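Local coordinates for protein eukaryotic Translation Initiation 4E (Schistosoma mansoni, PDB 3HXI) that probably binds the 7-methylguanosine cap of messenger RNA to start translation, and is held here with the cap analogue m7GpppG and a 4E-BP peptide, at residues G84-N89 against L149-R154; T114-R119 against E145-S150. One frame throughout, in Å; residues are numbered along the deposited sequence. Where two conformers were deposited one is given.

Interaction 1. Residues G84-N89 against L149-R154; sequences GRWLIN and LSIGRR
Trp86 of strand 84-89 lays its indole against Gly152 of helix 145-159, packing that helix on the curved antiparallel sheet of the eIF4E fold. Along the strand, Arg85 turns from the helix to the other side of the sheet, where its NH1 is hydrogen-bonded to Gln168. Trp86 comes next and carries the contact alone. Its CG lies beside the backbone N and anti to the carbonyl carbon (chi1 -83°), which sends the ring outward from the strand to the helix. CA of Gly152 sits over one face in a CH-pi contact, 3.7 Å from the centroid of the five-membered ring and 22° off its normal. Without a side chain at Gly152, the helix backbone can come this close. At the rim, CA of Leu149 is near the ring plane, 4.3 Å from CZ2, while Phe167 of strand 166-169 packs on the indole edge-to-face. CG2 of Ile151 meets CD1 of Trp86 obliquely at 4.0 Å. Farther on, Ile88 also points to this side, reaching Ile155 and Leu159 of the same helix. The buried indole N-H is satisfied one residue before 149-154, by the carbonyl O of Ile148; NE1 of Trp86 also lies 3.4 Å from N of Gly152, but both are donors and form no bond.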
ATOM      1  N   GLY A  84       4.095   0.108  11.374  1.00 18.07           N
ATOM      2  CA  GLY A  84       4.204  -1.278  10.966  1.00 17.22           C
ATOM      3  C   GLY A  84       3.352  -1.493   9.743  1.00 17.39           C
ATOM      4  O   GLY A  84       2.588  -0.614   9.341  1.00 18.16           O
ATOM      5  N   ARG A  85       3.498  -2.667   9.142  1.00 17.63           N
ATOM      6  CA  ARG A  85       2.776  -2.979   7.917  1.00 16.40           C
ATOM      7  C   ARG A  85       1.913  -4.219   8.052  1.00 16.31           C
ATOM      8  O   ARG A  85       2.306  -5.183   8.714  1.00 15.88           O
ATOM      9  CB  ARG A  85       3.754  -3.150   6.733  1.00 16.28           C
ATOM     10  CG  ARG A  85       4.528  -4.463   6.775  1.00 17.33           C
ATOM     11  CD  ARG A  85       5.528  -4.568   5.657  1.00 16.37           C
ATOM     12  NE  ARG A  85       6.246  -5.826   5.766  1.00 18.63           N
ATOM     13  CZ  ARG A  85       7.067  -6.325   4.852  1.00 20.94           C
ATOM     14  NH1 ARG A  85       7.646  -7.508   5.079  1.00 23.04           N
ATOM     15  NH2 ARG A  85       7.307  -5.665   3.726  1.00 17.56           N
ATOM     16  N   TRP A  86       0.729  -4.178   7.431  1.00 16.61           N
ATOM     17  CA  TRP A  86      -0.004  -5.406   7.130  1.00 16.05           C
ATOM     18  C   TRP A  86       0.658  -6.018   5.910  1.00 16.54           C
ATOM     19  O   TRP A  86       0.748  -5.359   4.880  1.00 15.60           O
ATOM     20  CB  TRP A  86      -1.490  -5.131   6.863  1.00 17.07           C
ATOM     21  CG  TRP A  86      -2.312  -5.038   8.155  1.00 19.04           C
ATOM     22  CD1 TRP A  86      -2.945  -3.932   8.648  1.00 18.53           C
ATOM     23  CD2 TRP A  86      -2.540  -6.091   9.107  1.00 17.40           C
ATOM     24  NE1 TRP A  86      -3.592  -4.240   9.852  1.00 15.10           N
ATOM     25  CE2 TRP A  86      -3.349  -5.558  10.144  1.00 17.49           C
ATOM     26  CE3 TRP A  86      -2.172  -7.452   9.165  1.00 18.53           C
ATOM     27  CZ2 TRP A  86      -3.785  -6.334  11.230  1.00 17.76           C
ATOM     28  CZ3 TRP A  86      -2.588  -8.204  10.234  1.00 17.61           C
ATOM     29  CH2 TRP A  86      -3.391  -7.641  11.263  1.00 17.12           C
ATOM     30  N   LEU A  87       1.137  -7.261   6.042  1.00 15.31           N
ATOM     31  CA  LEU A  87       1.810  -7.966   4.955  1.00 15.58           C
ATOM     32  C   LEU A  87       0.918  -9.041   4.342  1.00 16.76           C
ATOM     33  O   LEU A  87       0.351  -9.885   5.050  1.00 14.83           O
ATOM     34  CB  LEU A  87       3.136  -8.567   5.447  1.00 15.77           C
ATOM     35  CG  LEU A  87       3.833  -9.458   4.405  1.00 15.65           C
ATOM     36  CD1 LEU A  87       4.483  -8.616   3.331  1.00 15.88           C
ATOM     37  CD2 LEU A  87       4.835 -10.341   5.102  1.00 21.56           C
ATOM     38  N   ILE A  88       0.801  -8.995   3.015  1.00 16.27           N
ATOM     39  CA  ILE A  88      -0.063  -9.923   2.277  1.00 17.13           C
ATOM     40  C   ILE A  88       0.823 -10.753   1.357  1.00 16.98           C
ATOM     41  O   ILE A  88       1.503 -10.195   0.496  1.00 16.85           O
ATOM     42  CB  ILE A  88      -1.074  -9.172   1.378  1.00 17.24           C
ATOM     43  CG1 ILE A  88      -2.033  -8.307   2.211  1.00 17.91           C
ATOM     44  CG2 ILE A  88      -1.890 -10.181   0.508  1.00 17.76           C
ATOM     45  CD1 ILE A  88      -2.549  -7.095   1.437  1.00 18.51           C
ATOM     46  N   ASN A  89       0.825 -12.074   1.553  1.00 17.88           N
ATOM     47  CA  ASN A  89       1.583 -12.964   0.701  1.00 18.23           C
ATOM     48  C   ASN A  89       0.703 -13.448  -0.423  1.00 18.44           C
ATOM     49  O   ASN A  89      -0.296 -14.152  -0.202  1.00 18.39           O
ATOM     50  CB  ASN A  89       2.140 -14.143   1.487  1.00 19.61           C
ATOM     51  CG  ASN A  89       3.188 -13.722   2.498  1.00 19.95           C
ATOM     52  OD1 ASN A  89       4.035 -12.876   2.213  1.00 20.01           O
ATOM     53  ND2 ASN A  89       3.132 -14.308   3.682  1.00 21.26           N
ATOM     54  N   LEU A 149      -6.301  -3.721  13.761  1.00 20.08           N
ATOM     55  CA  LEU A 149      -7.123  -4.893  13.440  1.00 21.82           C
ATOM     56  C   LEU A 149      -8.330  -4.633  12.544  1.00 22.06           C
ATOM     57  O   LEU A 149      -8.575  -5.427  11.631  1.00 21.81           O
ATOM     58  CB  LEU A 149      -7.529  -5.687  14.700  1.00 22.51           C
ATOM     59  CG  LEU A 149      -6.560  -6.744  15.279  1.00 25.08           C
ATOM     60  CD1 LEU A 149      -6.502  -8.007  14.409  1.00 28.99           C
ATOM     61  CD2 LEU A 149      -5.161  -6.227  15.492  1.00 25.62           C
ATOM     62  N   SER A 150      -9.085  -3.551  12.770  1.00 22.07           N
ATOM     63  CA  SER A 150     -10.185  -3.224  11.837  1.00 21.30           C
ATOM     64  C   SER A 150      -9.688  -2.886  10.418  1.00 21.03           C
ATOM     65  O   SER A 150     -10.368  -3.185   9.431  1.00 20.08           O
ATOM     66  CB  SER A 150     -11.081  -2.107  12.367  1.00 23.24           C
ATOM     67  OG  SER A 150     -10.368  -0.885  12.418  1.00 26.27           O
ATOM     68  N   ILE A 151      -8.499  -2.295  10.330  1.00 19.40           N
ATOM     69  CA  ILE A 151      -7.882  -2.015   9.014  1.00 19.00           C
ATOM     70  C   ILE A 151      -7.525  -3.323   8.333  1.00 18.51           C
ATOM     71  O   ILE A 151      -7.816  -3.518   7.145  1.00 18.60           O
ATOM     72  CB  ILE A 151      -6.662  -1.094   9.137  1.00 18.18           C
ATOM     73  CG1 ILE A 151      -7.116   0.341   9.407  1.00 16.99           C
ATOM     74  CG2 ILE A 151      -5.766  -1.141   7.862  1.00 18.61           C
ATOM     75  CD1 ILE A 151      -5.988   1.264   9.742  1.00 15.96           C
ATOM     76  N   GLY A 152      -6.903  -4.227   9.088  1.00 18.24           N
ATOM     77  CA  GLY A 152      -6.528  -5.530   8.553  1.00 18.25           C
ATOM     78  C   GLY A 152      -7.748  -6.286   8.066  1.00 18.71           C
ATOM     79  O   GLY A 152      -7.721  -6.880   6.985  1.00 17.26           O
ATOM     80  N   ARG A 153      -8.828  -6.237   8.857  1.00 19.31           N
ATOM     81  CA  ARG A 153     -10.069  -6.917   8.492  0.50 19.55           C
ATOM     82  C   ARG A 153     -10.662  -6.366   7.196  1.00 19.02           C
ATOM     83  O   ARG A 153     -11.055  -7.143   6.313  1.00 18.58           O
ATOM     84  CB  ARG A 153     -11.077  -6.878   9.651  0.50 19.21           C
ATOM     85  CG  ARG A 153     -10.719  -7.864  10.767  0.50 21.03           C
ATOM     86  CD  ARG A 153     -11.768  -7.961  11.865  0.50 21.48           C
ATOM     87  NE  ARG A 153     -11.486  -7.049  12.974  0.50 26.40           N
ATOM     88  CZ  ARG A 153     -12.100  -5.887  13.180  0.50 26.47           C
ATOM     89  NH1 ARG A 153     -11.754  -5.147  14.214  0.50 25.95           N
ATOM     90  NH2 ARG A 153     -13.063  -5.462  12.363  0.50 29.53           N
ATOM     91  N   ARG A 154     -10.686  -5.045   7.066  1.00 19.22           N
ATOM     92  CA  ARG A 154     -11.191  -4.376   5.853  1.00 18.81           C
ATOM     93  C   ARG A 154     -10.350  -4.684   4.609  1.00 18.84           C
ATOM     94  O   ARG A 154     -10.902  -4.853   3.520  1.00 18.54           O
ATOM     95  CB  ARG A 154     -11.305  -2.857   6.103  1.00 19.90           C
ATOM     96  CG  ARG A 154     -11.733  -1.979   4.907  1.00 20.54           C
ATOM     97  CD  ARG A 154     -13.109  -2.324   4.324  1.00 25.22           C
ATOM     98  NE  ARG A 154     -14.144  -2.536   5.338  1.00 24.84           N
ATOM     99  CZ  ARG A 154     -14.935  -1.584   5.838  1.00 29.36           C
ATOM    100  NH1 ARG A 154     -14.831  -0.329   5.424  1.00 26.95           N
ATOM    101  NH2 ARG A 154     -15.853  -1.894   6.758  1.00 30.03           N
TER

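Interaction 2. Residues T114-R119 against E145-S150; sequences TDEEDR and EETILS
Glu117 and Ser150 form the direct polar link between the N-terminal turns of helices 115-120 and 145-159, whose short axes cross nearly at right angles (-86°), 9.5 Å apart. OE2 of Glu117 lies 2.8 Å from OG of Ser150. The same hydroxyl lies 3.0 Å from the carbonyl O of Thr147. The other carboxylate oxygen closes a capping box: OG1 of Thr114, the N-cap, binds OE1 of Glu117 at 2.9 Å on the anti lone pair, and N of Thr114 gives OE1 a second bond, 26° out of the carboxylate plane. In return, N of Glu117 donates to OG1 of Thr114. The cap thus holds the carboxylate by one oxygen and presents the other to the second helix. A water makes the next bridge, donating to OE2 of Glu116 and accepting from OG1 of Thr147, each at 2.6 Å. OE1 of Glu116 is gripped by its own helix, forming a salt bridge with NH1 of Arg119 (2.6 Å), the oxygen lying close to the guanidinium plane. Van der Waals contact is made by CG2 of Thr147: chi1 (-54°) puts OG1 beside the backbone N and leaves CG2 anti to it, where it touches CA of Glu117 at 3.7 Å and lies almost as near its CG. Away from this contact, Asp115 forms a salt bridge with a basic side chain of the bound peptide; Asp118 faces strand 11-21, and Ile148 packs on Tyr187 of strand 187-188.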
ATOM      1  N   THR A 114     -14.180   4.449   9.891  1.00 26.61           N
ATOM      2  CA  THR A 114     -13.946   5.559  10.819  1.00 27.06           C
ATOM      3  C   THR A 114     -12.805   6.475  10.383  1.00 26.73           C
ATOM      4  O   THR A 114     -11.866   6.027   9.723  1.00 27.07           O
ATOM      5  CB  THR A 114     -13.635   5.026  12.243  1.00 26.87           C
ATOM      6  OG1 THR A 114     -12.356   4.394  12.241  1.00 27.17           O
ATOM      7  CG2 THR A 114     -14.666   3.997  12.684  1.00 29.39           C
ATOM      8  N   ASP A 115     -12.884   7.753  10.771  1.00 26.32           N
ATOM      9  CA  ASP A 115     -11.820   8.730  10.532  1.00 26.60           C
ATOM     10  C   ASP A 115     -10.499   8.227  11.087  1.00 26.71           C
ATOM     11  O   ASP A 115      -9.457   8.396  10.464  1.00 27.06           O
ATOM     12  CB  ASP A 115     -12.151  10.097  11.166  1.00 26.29           C
ATOM     13  CG  ASP A 115     -13.348  10.798  10.507  1.00 28.05           C
ATOM     14  OD1 ASP A 115     -13.910  10.278   9.505  1.00 27.68           O
ATOM     15  OD2 ASP A 115     -13.754  11.874  11.024  1.00 29.09           O
ATOM     16  N   GLU A 116     -10.562   7.592  12.255  1.00 27.05           N
ATOM     17  CA  GLU A 116      -9.383   7.112  12.953  1.00 27.20           C
ATOM     18  C   GLU A 116      -8.581   6.077  12.156  1.00 25.96           C
ATOM     19  O   GLU A 116      -7.350   6.082  12.193  1.00 24.91           O
ATOM     20  CB  GLU A 116      -9.774   6.534  14.311  1.00 27.66           C
ATOM     21  CG  GLU A 116      -8.593   6.047  15.134  1.00 31.08           C
ATOM     22  CD  GLU A 116      -7.842   7.176  15.853  1.00 35.67           C
ATOM     23  OE1 GLU A 116      -8.319   8.332  15.885  1.00 33.91           O
ATOM     24  OE2 GLU A 116      -6.759   6.885  16.402  1.00 39.10           O
ATOM     25  N   GLU A 117      -9.270   5.193  11.439  1.00 25.52           N
ATOM     26  CA  GLU A 117      -8.566   4.232  10.579  1.00 24.14           C
ATOM     27  C   GLU A 117      -7.813   4.932   9.458  1.00 23.56           C
ATOM     28  O   GLU A 117      -6.676   4.576   9.148  1.00 23.41           O
ATOM     29  CB  GLU A 117      -9.527   3.207  10.005  1.00 23.88           C
ATOM     30  CG  GLU A 117     -10.055   2.217  11.032  1.00 24.06           C
ATOM     31  CD  GLU A 117     -11.255   1.461  10.528  1.00 25.12           C
ATOM     32  OE1 GLU A 117     -12.372   2.017  10.608  1.00 26.39           O
ATOM     33  OE2 GLU A 117     -11.086   0.314  10.041  1.00 27.56           O
ATOM     34  N   ASP A 118      -8.447   5.931   8.843  1.00 22.89           N
ATOM     35  CA  ASP A 118      -7.801   6.693   7.776  1.00 22.71           C
ATOM     36  C   ASP A 118      -6.545   7.392   8.276  1.00 22.41           C
ATOM     37  O   ASP A 118      -5.534   7.494   7.554  1.00 20.85           O
ATOM     38  CB  ASP A 118      -8.783   7.700   7.182  1.00 23.07           C
ATOM     39  CG  ASP A 118      -8.176   8.513   6.063  1.00 24.72           C
ATOM     40  OD1 ASP A 118      -8.129   8.027   4.921  1.00 28.41           O
ATOM     41  OD2 ASP A 118      -7.744   9.646   6.338  1.00 31.75           O
ATOM     42  N   ARG A 119      -6.619   7.894   9.511  1.00 22.51           N
ATOM     43  CA  ARG A 119      -5.478   8.561  10.147  1.00 23.39           C
ATOM     44  C   ARG A 119      -4.262   7.637  10.300  1.00 21.86           C
ATOM     45  O   ARG A 119      -3.132   8.108  10.309  1.00 21.49           O
ATOM     46  CB  ARG A 119      -5.884   9.162  11.502  1.00 22.80           C
ATOM     47  CG  ARG A 119      -6.912  10.299  11.378  1.00 26.13           C
ATOM     48  CD  ARG A 119      -7.106  11.070  12.700  1.00 26.53           C
ATOM     49  NE  ARG A 119      -7.967  10.353  13.643  1.00 33.00           N
ATOM     50  CZ  ARG A 119      -9.239  10.678  13.879  1.00 34.62           C
ATOM     51  NH1 ARG A 119      -9.962   9.983  14.739  1.00 37.18           N
ATOM     52  NH2 ARG A 119      -9.792  11.701  13.252  1.00 35.59           N
ATOM     53  N   GLU A 145      -4.030  -1.344  18.677  1.00 25.45           N
ATOM     54  CA  GLU A 145      -4.521  -2.692  18.335  1.00 25.99           C
ATOM     55  C   GLU A 145      -5.867  -2.707  17.623  1.00 25.94           C
ATOM     56  O   GLU A 145      -6.023  -3.317  16.561  1.00 25.24           O
ATOM     57  CB  GLU A 145      -4.615  -3.570  19.592  1.00 26.58           C
ATOM     58  CG  GLU A 145      -5.048  -5.042  19.304  1.00 25.03           C
ATOM     59  CD  GLU A 145      -5.009  -5.926  20.534  1.00 27.46           C
ATOM     60  OE1 GLU A 145      -3.962  -5.936  21.215  1.00 29.91           O
ATOM     61  OE2 GLU A 145      -6.016  -6.609  20.817  1.00 23.00           O
ATOM     62  N   GLU A 146      -6.840  -2.047  18.228  1.00 25.34           N
ATOM     63  CA  GLU A 146      -8.200  -2.104  17.750  1.00 27.06           C
ATOM     64  C   GLU A 146      -8.324  -1.530  16.326  1.00 25.98           C
ATOM     65  O   GLU A 146      -8.939  -2.153  15.466  1.00 26.39           O
ATOM     66  CB  GLU A 146      -9.107  -1.383  18.744  1.00 28.35           C
ATOM     67  CG  GLU A 146     -10.546  -1.316  18.332  1.00 32.29           C
ATOM     68  CD  GLU A 146     -11.410  -0.800  19.461  1.00 36.88           C
ATOM     69  OE1 GLU A 146     -10.898  -0.024  20.296  1.00 39.60           O
ATOM     70  OE2 GLU A 146     -12.590  -1.182  19.512  1.00 40.91           O
ATOM     71  N   THR A 147      -7.707  -0.375  16.083  1.00 24.70           N
ATOM     72  CA  THR A 147      -7.731   0.284  14.761  1.00 23.70           C
ATOM     73  C   THR A 147      -6.929  -0.520  13.729  1.00 22.81           C
ATOM     74  O   THR A 147      -7.387  -0.746  12.598  1.00 21.01           O
ATOM     75  CB  THR A 147      -7.146   1.707  14.862  1.00 24.85           C
ATOM     76  OG1 THR A 147      -7.850   2.425  15.884  1.00 24.60           O
ATOM     77  CG2 THR A 147      -7.275   2.468  13.541  1.00 24.08           C
ATOM     78  N   ILE A 148      -5.736  -0.956  14.132  1.00 20.97           N
ATOM     79  CA  ILE A 148      -4.886  -1.773  13.274  1.00 20.09           C
ATOM     80  C   ILE A 148      -5.651  -3.024  12.817  1.00 20.86           C
ATOM     81  O   ILE A 148      -5.688  -3.309  11.625  1.00 18.01           O
ATOM     82  CB  ILE A 148      -3.562  -2.140  13.967  1.00 20.39           C
ATOM     83  CG1 ILE A 148      -2.707  -0.882  14.175  1.00 17.59           C
ATOM     84  CG2 ILE A 148      -2.826  -3.269  13.195  1.00 18.33           C
ATOM     85  CD1 ILE A 148      -1.417  -1.127  14.946  1.00 19.95           C
ATOM     86  N   LEU A 149      -6.301  -3.721  13.761  1.00 20.08           N
ATOM     87  CA  LEU A 149      -7.123  -4.893  13.440  1.00 21.82           C
ATOM     88  C   LEU A 149      -8.330  -4.633  12.544  1.00 22.06           C
ATOM     89  O   LEU A 149      -8.575  -5.427  11.631  1.00 21.81           O
ATOM     90  CB  LEU A 149      -7.529  -5.687  14.700  1.00 22.51           C
ATOM     91  CG  LEU A 149      -6.560  -6.744  15.279  1.00 25.08           C
ATOM     92  CD1 LEU A 149      -6.502  -8.007  14.409  1.00 28.99           C
ATOM     93  CD2 LEU A 149      -5.161  -6.227  15.492  1.00 25.62           C
ATOM     94  N   SER A 150      -9.085  -3.551  12.770  1.00 22.07           N
ATOM     95  CA  SER A 150     -10.185  -3.224  11.837  1.00 21.30           C
ATOM     96  C   SER A 150      -9.688  -2.886  10.418  1.00 21.03           C
ATOM     97  O   SER A 150     -10.368  -3.185   9.431  1.00 20.08           O
ATOM     98  CB  SER A 150     -11.081  -2.107  12.367  1.00 23.24           C
ATOM     99  OG  SER A 150     -10.368  -0.885  12.418  1.00 26.27           O
TER
HETATM  100  O   HOH W   1      -6.270   4.312  16.762  1.00 36.44           O

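In the fold
Both contacts use helix 145-159 and share Leu149 and Ser150; their centres are 10 Å apart. Interaction 1 seats the helix on the sheet, and interaction 2 joins its first turns to helix 115-120. They meet directly where NE1 of Trp86 reaches O of Ile148 (2.9 Å, a probable hydrogen bond) and where CD1 of Ile151 packs on O of Glu117 at 3.4 Å. The Trp86 side chain is about 14 Å from the bound m7GpppG, so this indole is not part of the cap pocket. Interaction 2 lies beside the bound peptide, which meets helix 115-120. Helix 145-159 therefore connects the peptide-contacting helix with an inner strand of the sheet.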